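Local coordinates for MlnD (Bacillus methylotrophicus, PDB 5IL5), which serves as the dehydratase domain of a trans-AT polyketide synthase of the macrolactin pathway, probably eliminating water from beta-hydroxyacyl intermediates carried on an acyl carrier protein, at residues A[97-101]-A[236-240]; A[152-158]-A[253-257]. All coordinates share one frame; numbering follows the deposited sequence.

MlnD illustrates how two consecutive hotdog folds are built into one double-hotdog unit. From the N terminus, the chain is about halfway through the predicted N-terminal hotdog when it leaves strand 92-98 through residues 97-101, which wait 135 residues for their partner. The remaining strands of that half follow, then residues 152-158, in the connection between the two hotdogs. The chain then reaches residues 236-240, closing contact 1 at the start of strand 239-245, and the next strand, 254-258, closes contact 2. The segments alternate, so the two loops cross. Contact 1 joins the halves strand to strand; contact 2 lays the connection over the C-terminal half. Their centres are 27 Å apart, and they do not touch.

Contact 1: residues A[97-101]-A[236-240]; sequences SFREP and LPENI
Phe98 and Glu238 make the polar join of this contact: the backbone N of Phe98 donates to Glu238 O at 3.0 Å. The bond bends moderately, with 156° at the hydrogen, and its donor stands above the carbonyl plane, 46° out of it. The same oxygen receives a CA-H...O contact from Ser97 CA, at 3.3 Å, so two neighbouring residues of one strand converge on a single carbonyl. Beside it, Ser97 and Asn239 form an antiparallel non-hydrogen-bonded pair and carry their side chains on the same face of the sheet.

The dense part lies under Phe98. With CG beside its own backbone N (chi1 -65°), the phenyl group is set against the Pro237 carbonyl, which approaches CB and the CD1 flank obliquely. Farther along the ring, CE1 meets the Ile240 methyl CD1 at 4.0 Å. Leu236 divides its two methyls: CD2 rests against Phe98 O at 3.4 Å, while CD1 reaches Pro101 CD more loosely, at 4.3 Å. The other side is open to solvent; Arg99 and Glu238 point away from the opposing segment and are exposed, and Asn239 is exposed as well.

Glu238 and Asn239 both face Val286, giving a classic beta bulge at the entrance to strand 239-245. That strand is flanked by 92-98 and 278-286, and on the far side of 92-98 comes 134-140, where Ser137 shares a backbone hydrogen bond with Ser97. Leu72 packs against Phe98 and Ile240, Leu285 against Pro237 and Ile240. The strand seam thus runs between the predicted N- and C-terminal hotdogs, as in double-hotdog dehydratases.

Contact 2: residues A[152-158]-A[253-257]; sequences IHLEPFL and VYVYA
The carbonyl oxygen of Leu154, a residue whose side chain packs on Tyr254, is gripped by backbone N-H groups of the short helix around residues 155-158. Phe157 N donates to Leu154 O at 3.0 Å. Leu158 N bonds chiefly to Glu155 O, at 2.9 Å, and only weakly to Leu154 O. The Leu154 oxygen also lies in the plane of the Phe157 ring, at its edge. The side chains of Leu154, Phe157 and Leu158 lie on the side of the turn facing strand 254-258.

Two tyrosines receive them. Tyr256 has its CG anti to the backbone N (chi1 175°), whereas Tyr254, two residues earlier on the same face of the strand, has CG beside its N (chi1 -64°); the rings therefore part and meet different partners. Over one face of the Tyr256 ring sits Ile152 CG2, a CH-pi contact 4.2 Å from the centroid and almost on the ring normal, while Ile152 CD1 reaches CD2 of the same ring. Phe157 comes to the ring's edge instead, CZ lying 3.4 Å from Tyr256 CE1, with the two aromatic planes steeply inclined at 74°. Around Tyr254 the packing is aliphatic. Leu154 CD1 lies obliquely against Tyr254 CE2, 3.6 Å away, and Leu158 CD2 approaches Tyr254 OH at 3.8 Å.

The phenol of Tyr256 finds its polar partner in Glu258, and Phe157 has a cation-pi neighbour in Arg194. The alternating residues Val255 and Ala257 turn to helix 215-229, touching Ala224. Helix 215-229 packed against the sheet is the hallmark of the hotdog fold; here the segment that connects the two predicted hotdogs lies against the other face of strand 254-258.

Contact 1: residues A[97-101]-A[236-240]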
ATOM      1  N   SER A  97      20.268   6.053  13.662  1.00 36.36           N
ATOM      2  CA  SER A  97      21.171   7.090  13.176  1.00 37.28           C
ATOM      3  C   SER A  97      20.345   8.243  12.623  1.00 37.74           C
ATOM      4  O   SER A  97      19.544   8.046  11.706  1.00 37.81           O
ATOM      5  CB  SER A  97      22.105   6.533  12.101  1.00 37.87           C
ATOM      6  OG  SER A  97      22.998   7.531  11.655  1.00 38.86           O
ATOM      7  N   PHE A  98      20.539   9.438  13.172  1.00 38.15           N
ATOM      8  CA  PHE A  98      19.839  10.635  12.720  1.00 38.79           C
ATOM      9  C   PHE A  98      20.821  11.524  11.969  1.00 40.02           C
ATOM     10  O   PHE A  98      21.832  11.954  12.533  1.00 40.37           O
ATOM     11  CB  PHE A  98      19.205  11.373  13.897  1.00 38.48           C
ATOM     12  CG  PHE A  98      18.110  10.592  14.573  1.00 37.41           C
ATOM     13  CD1 PHE A  98      18.404   9.597  15.495  1.00 36.58           C
ATOM     14  CD2 PHE A  98      16.782  10.835  14.265  1.00 37.35           C
ATOM     15  CE1 PHE A  98      17.391   8.879  16.105  1.00 35.73           C
ATOM     16  CE2 PHE A  98      15.773  10.119  14.874  1.00 36.47           C
ATOM     17  CZ  PHE A  98      16.080   9.141  15.792  1.00 35.67           C
ATOM     18  N   ARG A  99      20.515  11.802  10.703  1.00 40.75           N
ATOM     19  CA  ARG A  99      21.434  12.500   9.813  1.00 42.03           C
ATOM     20  C   ARG A  99      20.972  13.880   9.376  1.00 43.12           C
ATOM     21  O   ARG A  99      21.812  14.755   9.165  1.00 44.23           O
ATOM     22  CB  ARG A  99      21.689  11.645   8.568  1.00 42.26           C
ATOM     23  CG  ARG A  99      22.617  10.484   8.846  1.00 41.71           C
ATOM     24  CD  ARG A  99      22.655   9.492   7.712  1.00 41.80           C
ATOM     25  NE  ARG A  99      22.919  10.115   6.420  1.00 43.06           N
ATOM     26  CZ  ARG A  99      23.225   9.429   5.326  1.00 43.46           C
ATOM     27  NH1 ARG A  99      23.317   8.106   5.370  1.00 42.72           N
ATOM     28  NH2 ARG A  99      23.439  10.068   4.188  1.00 44.70           N
ATOM     29  N   GLU A 100      19.672  14.098   9.216  1.00 44.91           N
ATOM     30  CA  GLU A 100      19.167  15.397   8.802  1.00 46.06           C
ATOM     31  C   GLU A 100      17.874  15.697   9.545  1.00 45.50           C
ATOM     32  O   GLU A 100      17.104  14.778   9.855  1.00 44.37           O
ATOM     33  CB  GLU A 100      18.907  15.464   7.286  1.00 47.03           C
ATOM     34  CG  GLU A 100      20.166  15.417   6.423  1.00 47.94           C
ATOM     35  CD  GLU A 100      21.066  16.636   6.603  1.00 49.20           C
ATOM     36  OE1 GLU A 100      20.567  17.684   7.084  1.00 49.68           O
ATOM     37  OE2 GLU A 100      22.269  16.540   6.260  1.00 49.78           O
ATOM     38  N   PRO A 101      17.617  16.966   9.859  1.00 44.41           N
ATOM     39  CA  PRO A 101      16.317  17.342  10.419  1.00 44.11           C
ATOM     40  C   PRO A 101      15.242  17.438   9.350  1.00 44.67           C
ATOM     41  O   PRO A 101      15.503  17.748   8.186  1.00 45.77           O
ATOM     42  CB  PRO A 101      16.588  18.715  11.042  1.00 45.07           C
ATOM     43  CG  PRO A 101      17.690  19.271  10.222  1.00 46.38           C
ATOM     44  CD  PRO A 101      18.554  18.102   9.845  1.00 45.70           C
ATOM     45  N   LEU A 236      20.774  17.424  17.876  1.00 43.18           N
ATOM     46  CA  LEU A 236      20.518  16.378  16.896  1.00 43.08           C
ATOM     47  C   LEU A 236      21.129  15.097  17.449  1.00 40.73           C
ATOM     48  O   LEU A 236      22.353  15.035  17.625  1.00 41.79           O
ATOM     49  CB  LEU A 236      21.121  16.713  15.532  1.00 46.57           C
ATOM     50  CG  LEU A 236      21.001  15.587  14.500  1.00 48.51           C
ATOM     51  CD1 LEU A 236      20.558  16.173  13.175  1.00 50.26           C
ATOM     52  CD2 LEU A 236      22.306  14.815  14.337  1.00 49.90           C
ATOM     53  N   PRO A 237      20.342  14.059  17.742  1.00 44.20           N
ATOM     54  CA  PRO A 237      20.949  12.848  18.308  1.00 44.37           C
ATOM     55  C   PRO A 237      21.504  11.960  17.212  1.00 44.80           C
ATOM     56  O   PRO A 237      20.780  11.173  16.596  1.00 44.20           O
ATOM     57  CB  PRO A 237      19.794  12.187  19.075  1.00 43.33           C
ATOM     58  CG  PRO A 237      18.532  12.881  18.627  1.00 42.59           C
ATOM     59  CD  PRO A 237      18.879  13.933  17.619  1.00 43.14           C
ATOM     60  N   GLU A 238      22.815  12.076  16.991  1.00 44.79           N
ATOM     61  CA  GLU A 238      23.458  11.407  15.867  1.00 45.48           C
ATOM     62  C   GLU A 238      23.258   9.898  15.926  1.00 45.16           C
ATOM     63  O   GLU A 238      23.008   9.263  14.896  1.00 45.09           O
ATOM     64  CB  GLU A 238      24.946  11.770  15.841  1.00 47.12           C
ATOM     65  CG  GLU A 238      25.662  11.500  14.516  1.00 48.13           C
ATOM     66  CD  GLU A 238      26.965  12.275  14.385  1.00 49.90           C
ATOM     67  OE1 GLU A 238      27.515  12.715  15.423  1.00 50.54           O
ATOM     68  OE2 GLU A 238      27.434  12.445  13.239  1.00 50.82           O
ATOM     69  N   ASN A 239      23.360   9.307  17.116  1.00 38.62           N
ATOM     70  CA  ASN A 239      23.244   7.863  17.267  1.00 38.61           C
ATOM     71  C   ASN A 239      22.451   7.509  18.517  1.00 37.90           C
ATOM     72  O   ASN A 239      22.481   8.226  19.517  1.00 37.87           O
ATOM     73  CB  ASN A 239      24.611   7.200  17.358  1.00 40.12           C
ATOM     74  CG  ASN A 239      25.332   7.171  16.032  1.00 40.98           C
ATOM     75  OD1 ASN A 239      26.087   8.080  15.707  1.00 41.78           O
ATOM     76  ND2 ASN A 239      25.101   6.120  15.255  1.00 40.98           N
ATOM     77  N   ILE A 240      21.711   6.404  18.429  1.00 37.48           N
ATOM     78  CA  ILE A 240      21.055   5.800  19.585  1.00 37.17           C
ATOM     79  C   ILE A 240      21.201   4.288  19.453  1.00 37.82           C
ATOM     80  O   ILE A 240      20.771   3.706  18.451  1.00 37.66           O
ATOM     81  CB  ILE A 240      19.575   6.198  19.699  1.00 35.96           C
ATOM     82  CG1 ILE A 240      19.470   7.727  19.636  1.00 35.51           C
ATOM     83  CG2 ILE A 240      18.986   5.653  20.998  1.00 35.89           C
ATOM     84  CD1 ILE A 240      18.108   8.304  19.964  1.00 34.56           C
TER

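Contact 2: residues A[152-158]-A[253-257]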
ATOM      1  N   ILE A 152      13.191   1.896  38.168  1.00 41.14           N
ATOM      2  CA  ILE A 152      13.943   3.015  38.708  1.00 40.57           C
ATOM      3  C   ILE A 152      13.336   3.333  40.056  1.00 40.93           C
ATOM      4  O   ILE A 152      12.121   3.541  40.168  1.00 40.15           O
ATOM      5  CB  ILE A 152      13.900   4.240  37.778  1.00 39.42           C
ATOM      6  CG1 ILE A 152      14.389   3.859  36.378  1.00 39.00           C
ATOM      7  CG2 ILE A 152      14.702   5.390  38.389  1.00 40.21           C
ATOM      8  CD1 ILE A 152      15.857   3.476  36.328  1.00 40.37           C
ATOM      9  N   HIS A 153      14.172   3.358  41.080  1.00 49.35           N
ATOM     10  CA  HIS A 153      13.708   3.705  42.411  1.00 48.85           C
ATOM     11  C   HIS A 153      13.528   5.217  42.423  1.00 45.49           C
ATOM     12  O   HIS A 153      14.506   5.968  42.345  1.00 44.97           O
ATOM     13  CB  HIS A 153      14.713   3.208  43.445  1.00 51.49           C
ATOM     14  CG  HIS A 153      14.127   2.952  44.797  1.00 52.29           C
ATOM     15  ND1 HIS A 153      14.792   3.243  45.969  1.00 52.74           N
ATOM     16  CD2 HIS A 153      12.933   2.427  45.163  1.00 52.78           C
ATOM     17  CE1 HIS A 153      14.035   2.904  46.998  1.00 53.30           C
ATOM     18  NE2 HIS A 153      12.900   2.413  46.536  1.00 53.40           N
ATOM     19  N   LEU A 154      12.277   5.666  42.507  1.00 41.37           N
ATOM     20  CA  LEU A 154      11.972   7.080  42.351  1.00 41.06           C
ATOM     21  C   LEU A 154      12.123   7.872  43.638  1.00 42.26           C
ATOM     22  O   LEU A 154      12.234   9.101  43.575  1.00 42.67           O
ATOM     23  CB  LEU A 154      10.541   7.277  41.841  1.00 40.01           C
ATOM     24  CG  LEU A 154      10.146   6.683  40.487  1.00 38.90           C
ATOM     25  CD1 LEU A 154       8.701   7.013  40.162  1.00 38.38           C
ATOM     26  CD2 LEU A 154      11.062   7.183  39.383  1.00 38.56           C
ATOM     27  N   GLU A 155      12.147   7.204  44.790  1.00 66.07           N
ATOM     28  CA  GLU A 155      12.062   7.889  46.079  1.00 68.08           C
ATOM     29  C   GLU A 155      13.067   9.027  46.226  1.00 68.28           C
ATOM     30  O   GLU A 155      12.663  10.121  46.649  1.00 68.70           O
ATOM     31  CB  GLU A 155      12.213   6.852  47.204  1.00 70.41           C
ATOM     32  CG  GLU A 155      11.046   5.848  47.367  1.00 70.81           C
ATOM     33  CD  GLU A 155       9.721   6.330  46.816  1.00 69.51           C
ATOM     34  OE1 GLU A 155       9.226   7.381  47.279  1.00 69.97           O
ATOM     35  OE2 GLU A 155       9.178   5.641  45.923  1.00 68.15           O
ATOM     36  N   PRO A 156      14.355   8.858  45.913  1.00 70.81           N
ATOM     37  CA  PRO A 156      15.302   9.965  46.130  1.00 71.28           C
ATOM     38  C   PRO A 156      14.896  11.267  45.466  1.00 69.73           C
ATOM     39  O   PRO A 156      15.166  12.346  46.009  1.00 70.64           O
ATOM     40  CB  PRO A 156      16.602   9.431  45.514  1.00 70.79           C
ATOM     41  CG  PRO A 156      16.502   7.963  45.599  1.00 71.22           C
ATOM     42  CD  PRO A 156      15.051   7.577  45.691  1.00 70.95           C
ATOM     43  N   PHE A 157      14.254  11.202  44.302  1.00 64.83           N
ATOM     44  CA  PHE A 157      13.869  12.414  43.591  1.00 63.34           C
ATOM     45  C   PHE A 157      12.575  12.997  44.146  1.00 63.85           C
ATOM     46  O   PHE A 157      12.346  14.209  44.043  1.00 63.49           O
ATOM     47  CB  PHE A 157      13.738  12.108  42.097  1.00 60.96           C
ATOM     48  CG  PHE A 157      15.002  11.568  41.488  1.00 60.46           C
ATOM     49  CD1 PHE A 157      15.293  10.215  41.563  1.00 60.91           C
ATOM     50  CD2 PHE A 157      15.906  12.408  40.860  1.00 59.67           C
ATOM     51  CE1 PHE A 157      16.452   9.712  41.021  1.00 60.57           C
ATOM     52  CE2 PHE A 157      17.070  11.906  40.313  1.00 59.35           C
ATOM     53  CZ  PHE A 157      17.341  10.557  40.395  1.00 59.80           C
ATOM     54  N   LEU A 158      11.733  12.155  44.749  1.00 65.59           N
ATOM     55  CA  LEU A 158      10.429  12.598  45.226  1.00 69.69           C
ATOM     56  C   LEU A 158      10.555  13.420  46.504  1.00 73.15           C
ATOM     57  O   LEU A 158       9.711  14.283  46.767  1.00 73.51           O
ATOM     58  CB  LEU A 158       9.519  11.384  45.443  1.00 72.80           C
ATOM     59  CG  LEU A 158       9.449  10.406  44.256  1.00 72.93           C
ATOM     60  CD1 LEU A 158       8.831   9.062  44.629  1.00 75.32           C
ATOM     61  CD2 LEU A 158       8.690  11.003  43.091  1.00 71.00           C
ATOM     62  N   VAL A 253       4.351   8.458  33.174  1.00 37.81           N
ATOM     63  CA  VAL A 253       4.224   9.469  34.217  1.00 38.17           C
ATOM     64  C   VAL A 253       5.543  10.209  34.397  1.00 37.61           C
ATOM     65  O   VAL A 253       5.555  11.418  34.651  1.00 37.48           O
ATOM     66  CB  VAL A 253       3.788   8.826  35.548  1.00 39.54           C
ATOM     67  CG1 VAL A 253       3.617   9.884  36.633  1.00 40.06           C
ATOM     68  CG2 VAL A 253       2.501   8.040  35.375  1.00 40.38           C
ATOM     69  N   TYR A 254       6.659   9.494  34.268  1.00 25.71           N
ATOM     70  CA  TYR A 254       7.973  10.064  34.528  1.00 24.41           C
ATOM     71  C   TYR A 254       8.924   9.778  33.378  1.00 24.15           C
ATOM     72  O   TYR A 254       8.759   8.812  32.630  1.00 24.95           O
ATOM     73  CB  TYR A 254       8.584   9.509  35.816  1.00 24.29           C
ATOM     74  CG  TYR A 254       7.837   9.851  37.078  1.00 24.63           C
ATOM     75  CD1 TYR A 254       8.036  11.071  37.712  1.00 24.00           C
ATOM     76  CD2 TYR A 254       6.943   8.956  37.642  1.00 25.83           C
ATOM     77  CE1 TYR A 254       7.366  11.385  38.864  1.00 24.52           C
ATOM     78  CE2 TYR A 254       6.265   9.268  38.794  1.00 26.37           C
ATOM     79  CZ  TYR A 254       6.480  10.485  39.401  1.00 25.69           C
ATOM     80  OH  TYR A 254       5.806  10.796  40.554  1.00 26.44           O
ATOM     81  N   VAL A 255       9.944  10.629  33.266  1.00 23.27           N
ATOM     82  CA  VAL A 255      11.073  10.413  32.370  1.00 23.15           C
ATOM     83  C   VAL A 255      12.362  10.582  33.172  1.00 22.68           C
ATOM     84  O   VAL A 255      12.585  11.633  33.784  1.00 22.18           O
ATOM     85  CB  VAL A 255      11.030  11.380  31.172  1.00 23.10           C
ATOM     86  CG1 VAL A 255      12.325  11.330  30.367  1.00 23.11           C
ATOM     87  CG2 VAL A 255       9.821  11.075  30.278  1.00 24.02           C
ATOM     88  N   TYR A 256      13.210   9.554  33.166  1.00 25.24           N
ATOM     89  CA  TYR A 256      14.475   9.552  33.900  1.00 25.29           C
ATOM     90  C   TYR A 256      15.641   9.407  32.929  1.00 25.72           C
ATOM     91  O   TYR A 256      15.605   8.549  32.044  1.00 26.33           O
ATOM     92  CB  TYR A 256      14.507   8.412  34.922  1.00 25.97           C
ATOM     93  CG  TYR A 256      15.830   8.264  35.637  1.00 26.51           C
ATOM     94  CD1 TYR A 256      16.185   9.118  36.675  1.00 26.31           C
ATOM     95  CD2 TYR A 256      16.727   7.273  35.276  1.00 27.54           C
ATOM     96  CE1 TYR A 256      17.392   8.984  37.329  1.00 27.18           C
ATOM     97  CE2 TYR A 256      17.942   7.134  35.923  1.00 28.43           C
ATOM     98  CZ  TYR A 256      18.269   7.993  36.951  1.00 28.28           C
ATOM     99  OH  TYR A 256      19.477   7.865  37.602  1.00 29.53           O
ATOM    100  N   ALA A 257      16.681  10.228  33.105  1.00 23.59           N
ATOM    101  CA  ALA A 257      17.834  10.227  32.208  1.00 24.27           C
ATOM    102  C   ALA A 257      19.129  10.364  33.002  1.00 25.02           C
ATOM    103  O   ALA A 257      19.152  11.009  34.051  1.00 24.77           O
ATOM    104  CB  ALA A 257      17.715  11.366  31.183  1.00 23.93           C
TER